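Local atomic coordinates of Serpin48 (Tenebrio molitor, PDB entry 3OZQ), a protein that inhibits the serine protease SPE with high specificity, acting as a serpin in the innate immunity of the beetle. Residues A[61-66]-A[286-291]; A[145-150]-A[325-330]; A[221-226]-A[359-364]. One frame throughout, in Å; residues are numbered along the deposited sequence.

In the fold
All three contacts lie within the serpin fold, and they differ in depth and chemistry. Contact 1 is apolar and partly buried. It joins the end of helix 54-63 to the chain leaving helix 279-286. Contact 2 is a charged surface contact on the far side of the chain's centre, about 32 Å from contact 1 between centres. It sets the loop after helix 129-143 against the start of the reactive-centre region. Contact 3 is partly buried and mixed, with a hydrated ion pair and a methyl-to-ring contact. It links two strands that flank strand 231-237. Contacts 2 and 3 touch, V326 CG1 lying 3.6 Å from F226 CZ. Contact 1 touches neither.

Contact 1. Residues A[61-66]-A[286-291]; sequences RQVLHF and LGVKKA
Both methyls of V63 lie near V288 CG2. V63 CG1 is the closer, 3.3 Å from V288 CG2, which is tighter than normal carbon contact. The two side chains cross at about a right angle. V288 has CG1 anti to its backbone N (chi1 179°), and this leaves CG2 to face V63. The torsion of V63 is also nearly eclipsed (chi1 8°). Both features suggest local strain or an uncertain placement of this valine. V63 CG2 reaches back toward the end of helix 279-286, 4.4 Å from L286 CB. I60, one turn earlier in helix 54-63, also touches V288.

The backbone supplies the other surface. V63 CB packs 3.8 Å from L286 O, and V63 CG1 lies 4.1 Å from G287 C. G287 ends helix 279-286 in a Schellman motif, with a phi of 128°. At this phi a side chain would press on the carbonyl O of L286, so the turn suits glycine.

No hydrogen bond crosses between the segments. The polar link comes just outside them, where E59 OE1 accepts bonds from the backbone N of both K289 and K290.

Two helix ends therefore meet through methyls and backbone. Attraction here is by dispersion and exclusion of water, while directional bonding is left to the neighbouring E59.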
loop_
_atom_site.group_PDB
_atom_site.type_symbol
_atom_site.label_atom_id
_atom_site.label_comp_id
_atom_site.label_asym_id
_atom_site.label_seq_id
_atom_site.Cartn_x
_atom_site.Cartn_y
_atom_site.Cartn_z
ATOM N N ARG A 61 17.541 4.896 6.451
ATOM C CA ARG A 61 17.409 3.979 7.577
ATOM C C ARG A 61 16.645 4.645 8.719
ATOM O O ARG A 61 15.784 4.032 9.344
ATOM C CB ARG A 61 18.791 3.538 8.059
ATOM C CG ARG A 61 18.821 2.172 8.728
ATOM C CD ARG A 61 19.934 2.111 9.773
ATOM N NE ARG A 61 19.627 2.989 10.899
ATOM C CZ ARG A 61 20.443 3.232 11.920
ATOM N NH1 ARG A 61 21.645 2.666 11.973
ATOM N NH2 ARG A 61 20.052 4.051 12.892
ATOM N N GLN A 62 16.984 5.905 8.972
ATOM C CA GLN A 62 16.383 6.716 10.021
ATOM C C GLN A 62 14.894 6.877 9.788
ATOM O O GLN A 62 14.108 6.752 10.725
ATOM C CB GLN A 62 17.056 8.099 10.073
ATOM C CG GLN A 62 16.401 9.148 10.991
ATOM C CD GLN A 62 16.616 10.592 10.504
ATOM O OE1 GLN A 62 17.235 10.820 9.468
ATOM N NE2 GLN A 62 16.091 11.561 11.243
ATOM N N VAL A 63 14.494 7.156 8.548
ATOM C CA VAL A 63 13.073 7.388 8.273
ATOM C C VAL A 63 12.257 6.097 8.263
ATOM O O VAL A 63 11.110 6.073 8.696
ATOM C CB VAL A 63 12.825 8.234 6.988
ATOM C CG1 VAL A 63 14.107 8.451 6.239
ATOM C CG2 VAL A 63 11.768 7.583 6.108
ATOM N N LEU A 64 12.852 5.015 7.786
ATOM C CA LEU A 64 12.156 3.748 7.829
ATOM C C LEU A 64 12.123 3.271 9.272
ATOM O O LEU A 64 11.539 2.227 9.572
ATOM C CB LEU A 64 12.825 2.724 6.912
ATOM C CG LEU A 64 12.687 3.018 5.411
ATOM C CD1 LEU A 64 13.279 1.885 4.591
ATOM C CD2 LEU A 64 11.238 3.249 5.020
ATOM N N HIS A 65 12.720 4.075 10.158
ATOM C CA HIS A 65 12.941 3.704 11.556
ATOM C C HIS A 65 13.279 2.213 11.573
ATOM O O HIS A 65 12.856 1.458 12.447
ATOM C CB HIS A 65 11.749 4.086 12.472
ATOM C CG HIS A 65 11.805 5.501 13.003
ATOM N ND1 HIS A 65 12.615 5.867 14.055
ATOM C CD2 HIS A 65 11.130 6.625 12.649
ATOM C CE1 HIS A 65 12.451 7.154 14.314
ATOM N NE2 HIS A 65 11.563 7.644 13.473
ATOM N N PHE A 66 14.050 1.821 10.562
ATOM C CA PHE A 66 14.530 0.454 10.370
ATOM C C PHE A 66 15.840 0.186 11.120
ATOM O O PHE A 66 16.562 1.117 11.472
ATOM C CB PHE A 66 14.748 0.189 8.883
ATOM C CG PHE A 66 14.644 -1.254 8.514
ATOM C CD1 PHE A 66 14.336 -2.206 9.477
ATOM C CD2 PHE A 66 14.849 -1.664 7.208
ATOM C CE1 PHE A 66 14.237 -3.543 9.149
ATOM C CE2 PHE A 66 14.752 -2.998 6.867
ATOM C CZ PHE A 66 14.443 -3.942 7.839
ATOM N N LEU A 286 9.203 13.250 5.105
ATOM C CA LEU A 286 9.472 12.312 6.198
ATOM C C LEU A 286 10.940 12.228 6.618
ATOM O O LEU A 286 11.254 11.611 7.640
ATOM C CB LEU A 286 8.981 10.914 5.824
ATOM C CG LEU A 286 7.477 10.818 5.552
ATOM C CD1 LEU A 286 7.083 9.365 5.356
ATOM C CD2 LEU A 286 6.705 11.445 6.695
ATOM N N GLY A 287 11.834 12.815 5.821
ATOM C CA GLY A 287 13.232 12.913 6.207
ATOM C C GLY A 287 14.291 12.429 5.234
ATOM O O GLY A 287 15.482 12.542 5.524
ATOM N N VAL A 288 13.886 11.876 4.096
ATOM C CA VAL A 288 14.849 11.482 3.077
ATOM C C VAL A 288 15.142 12.677 2.177
ATOM O O VAL A 288 14.282 13.106 1.402
ATOM C CB VAL A 288 14.340 10.327 2.204
ATOM C CG1 VAL A 288 15.377 9.971 1.151
ATOM C CG2 VAL A 288 14.001 9.117 3.051
ATOM N N LYS A 289 16.354 13.220 2.287
ATOM C CA LYS A 289 16.731 14.398 1.503
ATOM C C LYS A 289 17.925 14.106 0.600
ATOM O O LYS A 289 17.848 14.293 -0.616
ATOM C CB LYS A 289 17.035 15.596 2.410
ATOM C CG LYS A 289 15.928 15.950 3.407
ATOM C CD LYS A 289 14.524 15.770 2.812
ATOM C CE LYS A 289 13.555 16.856 3.275
ATOM N NZ LYS A 289 13.599 18.052 2.368
ATOM N N LYS A 290 19.007 13.614 1.203
ATOM C CA LYS A 290 20.268 13.394 0.500
ATOM C C LYS A 290 20.113 12.592 -0.783
ATOM O O LYS A 290 20.687 12.948 -1.806
ATOM C CB LYS A 290 21.286 12.699 1.409
ATOM C CG LYS A 290 22.357 13.622 1.987
ATOM C CD LYS A 290 21.757 14.797 2.747
ATOM C CE LYS A 290 22.840 15.762 3.216
ATOM N NZ LYS A 290 23.823 15.096 4.124
ATOM N N ALA A 291 19.342 11.507 -0.722
ATOM C CA ALA A 291 19.261 10.574 -1.840
ATOM C C ALA A 291 18.651 11.193 -3.096
ATOM O O ALA A 291 18.790 10.638 -4.185
ATOM C CB ALA A 291 18.503 9.325 -1.443
#

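Contact 2. Residues A[145-150]-A[325-330]; sequences QHKIQN and GVEAAA
K147 and E327 reach toward each other from opposite directions. The end of the lysine chain meets one carboxylate oxygen, OE2. The pair is a salt bridge with K147 NZ 3.6 Å from E327 OE2. That oxygen is modelled too close to the lysine chain, so the approach is close but its detail is doubtful.

Both side chains bend before they meet. The lysine turns at chi2 (-68°) and again at chi4 (-33°), which is well off a staggered value. This second bend swings NZ aside, and the methylene CE is modelled nearer to OE2 than the amine is. The placing of this end of the lysine is therefore unsure. E327 holds CG anti to the backbone N and then folds at chi2 (65°). Its backbone is in the left-handed region. The two CA atoms, K147 CA and E327 CA, stay 10.3 Å apart, and the long side chains span that distance.

In serpins the chain that follows strand 310-321 leads into the reactive-centre loop. Here strand 325-326 pairs antiparallel with strand 163-174, and E327 shares a backbone bond with D320 of strand 310-321. The start of the loop thus sits against the central sheet, consistent with a partly inserted hinge. The segment 145-150 follows helix 129-143, which in serpins crosses the face of this sheet.

F318 of strand 310-321 touches K147, I148 and E327. In the lysine's own loop, H146 ND1 is hydrogen-bonded to E141 on the preceding helix, and Q145 OE1 to Y170 OH.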
loop_
_atom_site.group_PDB
_atom_site.type_symbol
_atom_site.label_atom_id
_atom_site.label_comp_id
_atom_site.label_asym_id
_atom_site.label_seq_id
_atom_site.Cartn_x
_atom_site.Cartn_y
_atom_site.Cartn_z
ATOM N N GLN A 145 -0.153 -9.074 -14.895
ATOM C CA GLN A 145 -1.165 -9.581 -15.822
ATOM C C GLN A 145 -1.991 -8.470 -16.470
ATOM O O GLN A 145 -3.218 -8.557 -16.550
ATOM C CB GLN A 145 -2.080 -10.631 -15.164
ATOM C CG GLN A 145 -2.046 -10.685 -13.634
ATOM C CD GLN A 145 -0.678 -11.053 -13.091
ATOM O OE1 GLN A 145 -0.249 -10.550 -12.048
ATOM N NE2 GLN A 145 0.018 -11.929 -13.802
ATOM N N HIS A 146 -1.300 -7.431 -16.926
ATOM C CA HIS A 146 -1.917 -6.306 -17.636
ATOM C C HIS A 146 -2.961 -5.529 -16.839
ATOM O O HIS A 146 -3.668 -4.690 -17.402
ATOM C CB HIS A 146 -2.476 -6.755 -18.994
ATOM C CG HIS A 146 -1.430 -7.314 -19.910
ATOM N ND1 HIS A 146 -0.907 -6.602 -20.970
ATOM C CD2 HIS A 146 -0.791 -8.509 -19.910
ATOM C CE1 HIS A 146 -0.002 -7.338 -21.591
ATOM N NE2 HIS A 146 0.092 -8.498 -20.964
ATOM N N LYS A 147 -3.022 -5.787 -15.532
ATOM C CA LYS A 147 -3.965 -5.118 -14.630
ATOM C C LYS A 147 -3.550 -3.682 -14.283
ATOM O O LYS A 147 -4.378 -2.863 -13.872
ATOM C CB LYS A 147 -4.106 -5.909 -13.326
ATOM C CG LYS A 147 -4.621 -7.348 -13.458
ATOM C CD LYS A 147 -6.074 -7.410 -13.897
ATOM C CE LYS A 147 -6.735 -8.725 -13.474
ATOM N NZ LYS A 147 -5.782 -9.873 -13.482
ATOM N N ILE A 148 -2.260 -3.389 -14.426
ATOM C CA ILE A 148 -1.725 -2.074 -14.090
ATOM C C ILE A 148 -1.001 -1.475 -15.284
ATOM O O ILE A 148 0.027 -1.979 -15.732
ATOM C CB ILE A 148 -0.820 -2.122 -12.839
ATOM C CG1 ILE A 148 -1.659 -2.522 -11.620
ATOM C CG2 ILE A 148 -0.121 -0.771 -12.624
ATOM C CD1 ILE A 148 -0.911 -2.465 -10.301
ATOM N N GLN A 149 -1.567 -0.402 -15.811
ATOM C CA GLN A 149 -1.100 0.142 -17.067
ATOM C C GLN A 149 -0.657 1.578 -16.884
ATOM O O GLN A 149 -1.093 2.257 -15.944
ATOM C CB GLN A 149 -2.197 0.031 -18.129
ATOM C CG GLN A 149 -2.592 -1.406 -18.429
ATOM C CD GLN A 149 -3.497 -1.527 -19.640
ATOM O OE1 GLN A 149 -4.042 -0.535 -20.127
ATOM N NE2 GLN A 149 -3.655 -2.751 -20.140
ATOM N N ASN A 150 0.237 2.018 -17.765
ATOM C CA ASN A 150 0.645 3.406 -17.814
ATOM C C ASN A 150 1.093 3.946 -16.473
ATOM O O ASN A 150 0.714 5.047 -16.082
ATOM C CB ASN A 150 -0.504 4.251 -18.364
ATOM C CG ASN A 150 -0.796 3.934 -19.806
ATOM O OD1 ASN A 150 -0.055 4.351 -20.693
ATOM N ND2 ASN A 150 -1.855 3.169 -20.052
ATOM N N GLY A 325 -14.590 -11.110 -2.408
ATOM C CA GLY A 325 -13.412 -10.588 -1.740
ATOM C C GLY A 325 -12.819 -9.431 -2.516
ATOM O O GLY A 325 -13.537 -8.530 -2.946
ATOM N N VAL A 326 -11.504 -9.457 -2.712
ATOM C CA VAL A 326 -10.839 -8.371 -3.411
ATOM C C VAL A 326 -10.128 -8.934 -4.639
ATOM O O VAL A 326 -9.379 -9.909 -4.542
ATOM C CB VAL A 326 -9.851 -7.617 -2.498
ATOM C CG1 VAL A 326 -10.518 -7.241 -1.194
ATOM C CG2 VAL A 326 -8.635 -8.461 -2.229
ATOM N N GLU A 327 -10.389 -8.326 -5.792
ATOM C CA GLU A 327 -9.875 -8.831 -7.060
ATOM C C GLU A 327 -10.275 -10.299 -7.219
ATOM O O GLU A 327 -9.494 -11.125 -7.693
ATOM C CB GLU A 327 -8.352 -8.651 -7.125
ATOM C CG GLU A 327 -7.684 -9.068 -8.427
ATOM C CD GLU A 327 -8.100 -8.210 -9.613
ATOM O OE1 GLU A 327 -8.826 -7.207 -9.417
ATOM O OE2 GLU A 327 -7.702 -8.545 -10.751
ATOM N N ALA A 328 -11.501 -10.615 -6.802
ATOM C CA ALA A 328 -12.039 -11.966 -6.914
ATOM C C ALA A 328 -13.126 -12.038 -7.985
ATOM O O ALA A 328 -14.047 -11.220 -8.001
ATOM C CB ALA A 328 -12.594 -12.431 -5.573
ATOM N N ALA A 329 -13.012 -13.018 -8.876
ATOM C CA ALA A 329 -14.034 -13.254 -9.892
ATOM C C ALA A 329 -15.305 -13.795 -9.247
ATOM O O ALA A 329 -15.242 -14.534 -8.261
ATOM C CB ALA A 329 -13.522 -14.229 -10.947
ATOM N N ALA A 330 -16.455 -13.424 -9.802
ATOM C CA ALA A 330 -17.739 -13.910 -9.304
ATOM C C ALA A 330 -17.805 -15.439 -9.336
ATOM O O ALA A 330 -17.645 -16.053 -10.392
ATOM C CB ALA A 330 -18.880 -13.309 -10.115
#

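Contact 3. Residues A[221-226]-A[359-364]; sequences LLELPF and YIKVKG
A water gripped by three side chains bridges E223, Y359 and K361. It accepts a bond from K361 NZ at 3.1 Å and donates to Y359 OH at 2.9 Å. Its second donation, to E223 OE1 at 3.4 Å, is weak. The same E223 OE1 and K361 NZ also form a long salt bridge of 3.8 Å, so the water joins the charges at closer range than they reach directly.

The two charged chains cross at about a right angle. E223 is extended beyond CG, and only its OE1 faces the lysine. K361 bends at chi3 (-58°), which turns its amine toward the water and E223. K361 CG sits at the edge of the Y359 ring, in its plane. The hydroxyl of this ring reaches the same water.

Strand 231-237 runs between the two segments and pairs with both, so no backbone bond joins them directly. This is the part of the serpin fold known as sheet B, and the contact spans its middle strand. T233 of that strand touches both E223 and Y359.

Apolar packing occurs further along the strands. F226 CE2 lies 4.4 Å from I360 CD1, the methyl approaching the ring obliquely. W175 stacks on F226, and L232 touches I360. Y359 also meets F254 at about 45° between ring planes.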
loop_
_atom_site.group_PDB
_atom_site.type_symbol
_atom_site.label_atom_id
_atom_site.label_comp_id
_atom_site.label_asym_id
_atom_site.label_seq_id
_atom_site.Cartn_x
_atom_site.Cartn_y
_atom_site.Cartn_z
ATOM N N LEU A 221 -14.925 0.245 14.683
ATOM C CA LEU A 221 -13.974 -0.464 13.844
ATOM C C LEU A 221 -14.450 -1.883 13.672
ATOM O O LEU A 221 -14.894 -2.517 14.627
ATOM C CB LEU A 221 -12.579 -0.499 14.478
ATOM C CG LEU A 221 -11.900 0.828 14.794
ATOM C CD1 LEU A 221 -12.244 1.267 16.199
ATOM C CD2 LEU A 221 -10.399 0.674 14.633
ATOM N N LEU A 222 -14.359 -2.374 12.448
ATOM C CA LEU A 222 -14.790 -3.719 12.130
ATOM C C LEU A 222 -13.715 -4.392 11.313
ATOM O O LEU A 222 -13.251 -3.838 10.328
ATOM C CB LEU A 222 -16.066 -3.683 11.302
ATOM C CG LEU A 222 -16.477 -5.035 10.723
ATOM C CD1 LEU A 222 -16.973 -5.942 11.817
ATOM C CD2 LEU A 222 -17.552 -4.858 9.662
ATOM N N GLU A 223 -13.334 -5.598 11.697
ATOM C CA GLU A 223 -12.331 -6.311 10.927
ATOM C C GLU A 223 -12.953 -7.501 10.199
ATOM O O GLU A 223 -13.445 -8.449 10.811
ATOM C CB GLU A 223 -11.156 -6.694 11.844
ATOM C CG GLU A 223 -10.298 -7.810 11.363
ATOM C CD GLU A 223 -9.209 -8.176 12.372
ATOM O OE1 GLU A 223 -8.883 -7.345 13.252
ATOM O OE2 GLU A 223 -8.674 -9.299 12.271
ATOM N N LEU A 224 -12.979 -7.405 8.877
ATOM C CA LEU A 224 -13.551 -8.432 8.018
ATOM C C LEU A 224 -12.447 -9.384 7.599
ATOM O O LEU A 224 -11.454 -8.961 7.000
ATOM C CB LEU A 224 -14.193 -7.802 6.781
ATOM C CG LEU A 224 -15.468 -6.969 6.958
ATOM C CD1 LEU A 224 -15.805 -6.248 5.664
ATOM C CD2 LEU A 224 -16.631 -7.838 7.398
ATOM N N PRO A 225 -12.620 -10.672 7.920
ATOM C CA PRO A 225 -11.586 -11.695 7.767
ATOM C C PRO A 225 -11.516 -12.238 6.354
ATOM O O PRO A 225 -12.545 -12.492 5.716
ATOM C CB PRO A 225 -12.030 -12.802 8.744
ATOM C CG PRO A 225 -13.215 -12.210 9.529
ATOM C CD PRO A 225 -13.810 -11.202 8.603
ATOM N N PHE A 226 -10.285 -12.367 5.868
ATOM C CA PHE A 226 -9.997 -13.014 4.603
ATOM C C PHE A 226 -9.561 -14.434 4.910
ATOM O O PHE A 226 -9.052 -14.706 5.992
ATOM C CB PHE A 226 -8.830 -12.305 3.900
ATOM C CG PHE A 226 -9.202 -10.993 3.257
ATOM C CD1 PHE A 226 -10.254 -10.916 2.350
ATOM C CD2 PHE A 226 -8.494 -9.840 3.558
ATOM C CE1 PHE A 226 -10.587 -9.710 1.749
ATOM C CE2 PHE A 226 -8.823 -8.624 2.966
ATOM C CZ PHE A 226 -9.872 -8.560 2.062
ATOM N N TYR A 359 -8.033 -0.561 5.841
ATOM C CA TYR A 359 -6.681 -1.056 5.678
ATOM C C TYR A 359 -6.642 -2.568 5.689
ATOM O O TYR A 359 -7.434 -3.216 6.371
ATOM C CB TYR A 359 -5.706 -0.444 6.703
ATOM C CG TYR A 359 -5.966 -0.770 8.169
ATOM C CD1 TYR A 359 -6.597 0.150 9.002
ATOM C CD2 TYR A 359 -5.529 -1.968 8.727
ATOM C CE1 TYR A 359 -6.817 -0.127 10.345
ATOM C CE2 TYR A 359 -5.754 -2.259 10.077
ATOM C CZ TYR A 359 -6.395 -1.327 10.871
ATOM O OH TYR A 359 -6.613 -1.589 12.202
ATOM N N ILE A 360 -5.724 -3.118 4.904
ATOM C CA ILE A 360 -5.562 -4.554 4.803
ATOM C C ILE A 360 -4.349 -4.958 5.644
ATOM O O ILE A 360 -3.269 -4.368 5.507
ATOM C CB ILE A 360 -5.342 -4.979 3.338
ATOM C CG1 ILE A 360 -6.631 -4.790 2.521
ATOM C CG2 ILE A 360 -4.914 -6.429 3.250
ATOM C CD1 ILE A 360 -6.518 -5.335 1.143
ATOM N N LYS A 361 -4.535 -5.947 6.517
ATOM C CA LYS A 361 -3.443 -6.473 7.347
ATOM C C LYS A 361 -3.162 -7.911 7.000
ATOM O O LYS A 361 -4.076 -8.677 6.693
ATOM C CB LYS A 361 -3.778 -6.445 8.835
ATOM C CG LYS A 361 -3.604 -5.130 9.549
ATOM C CD LYS A 361 -3.762 -5.318 11.074
ATOM C CE LYS A 361 -5.131 -5.904 11.428
ATOM N NZ LYS A 361 -5.355 -6.059 12.908
ATOM N N VAL A 362 -1.890 -8.284 7.067
ATOM C CA VAL A 362 -1.516 -9.681 7.003
ATOM C C VAL A 362 -0.574 -9.979 8.161
ATOM O O VAL A 362 0.504 -9.389 8.266
ATOM C CB VAL A 362 -0.852 -10.039 5.671
ATOM C CG1 VAL A 362 -0.252 -11.436 5.746
ATOM C CG2 VAL A 362 -1.862 -9.939 4.531
ATOM N N LYS A 363 -1.003 -10.869 9.051
ATOM C CA LYS A 363 -0.168 -11.281 10.170
ATOM C C LYS A 363 0.277 -10.074 10.986
ATOM O O LYS A 363 1.469 -9.912 11.289
ATOM C CB LYS A 363 1.032 -12.084 9.651
ATOM C CG LYS A 363 0.606 -13.114 8.610
ATOM C CD LYS A 363 1.698 -14.110 8.262
ATOM C CE LYS A 363 1.152 -15.183 7.316
ATOM N NZ LYS A 363 2.143 -16.263 7.020
ATOM N N GLY A 364 -0.690 -9.224 11.324
ATOM C CA GLY A 364 -0.450 -8.044 12.141
ATOM C C GLY A 364 0.198 -6.893 11.379
ATOM O O GLY A 364 0.347 -5.788 11.902
HETATM O O HOH W 1 -7.775 -4.181 12.816
#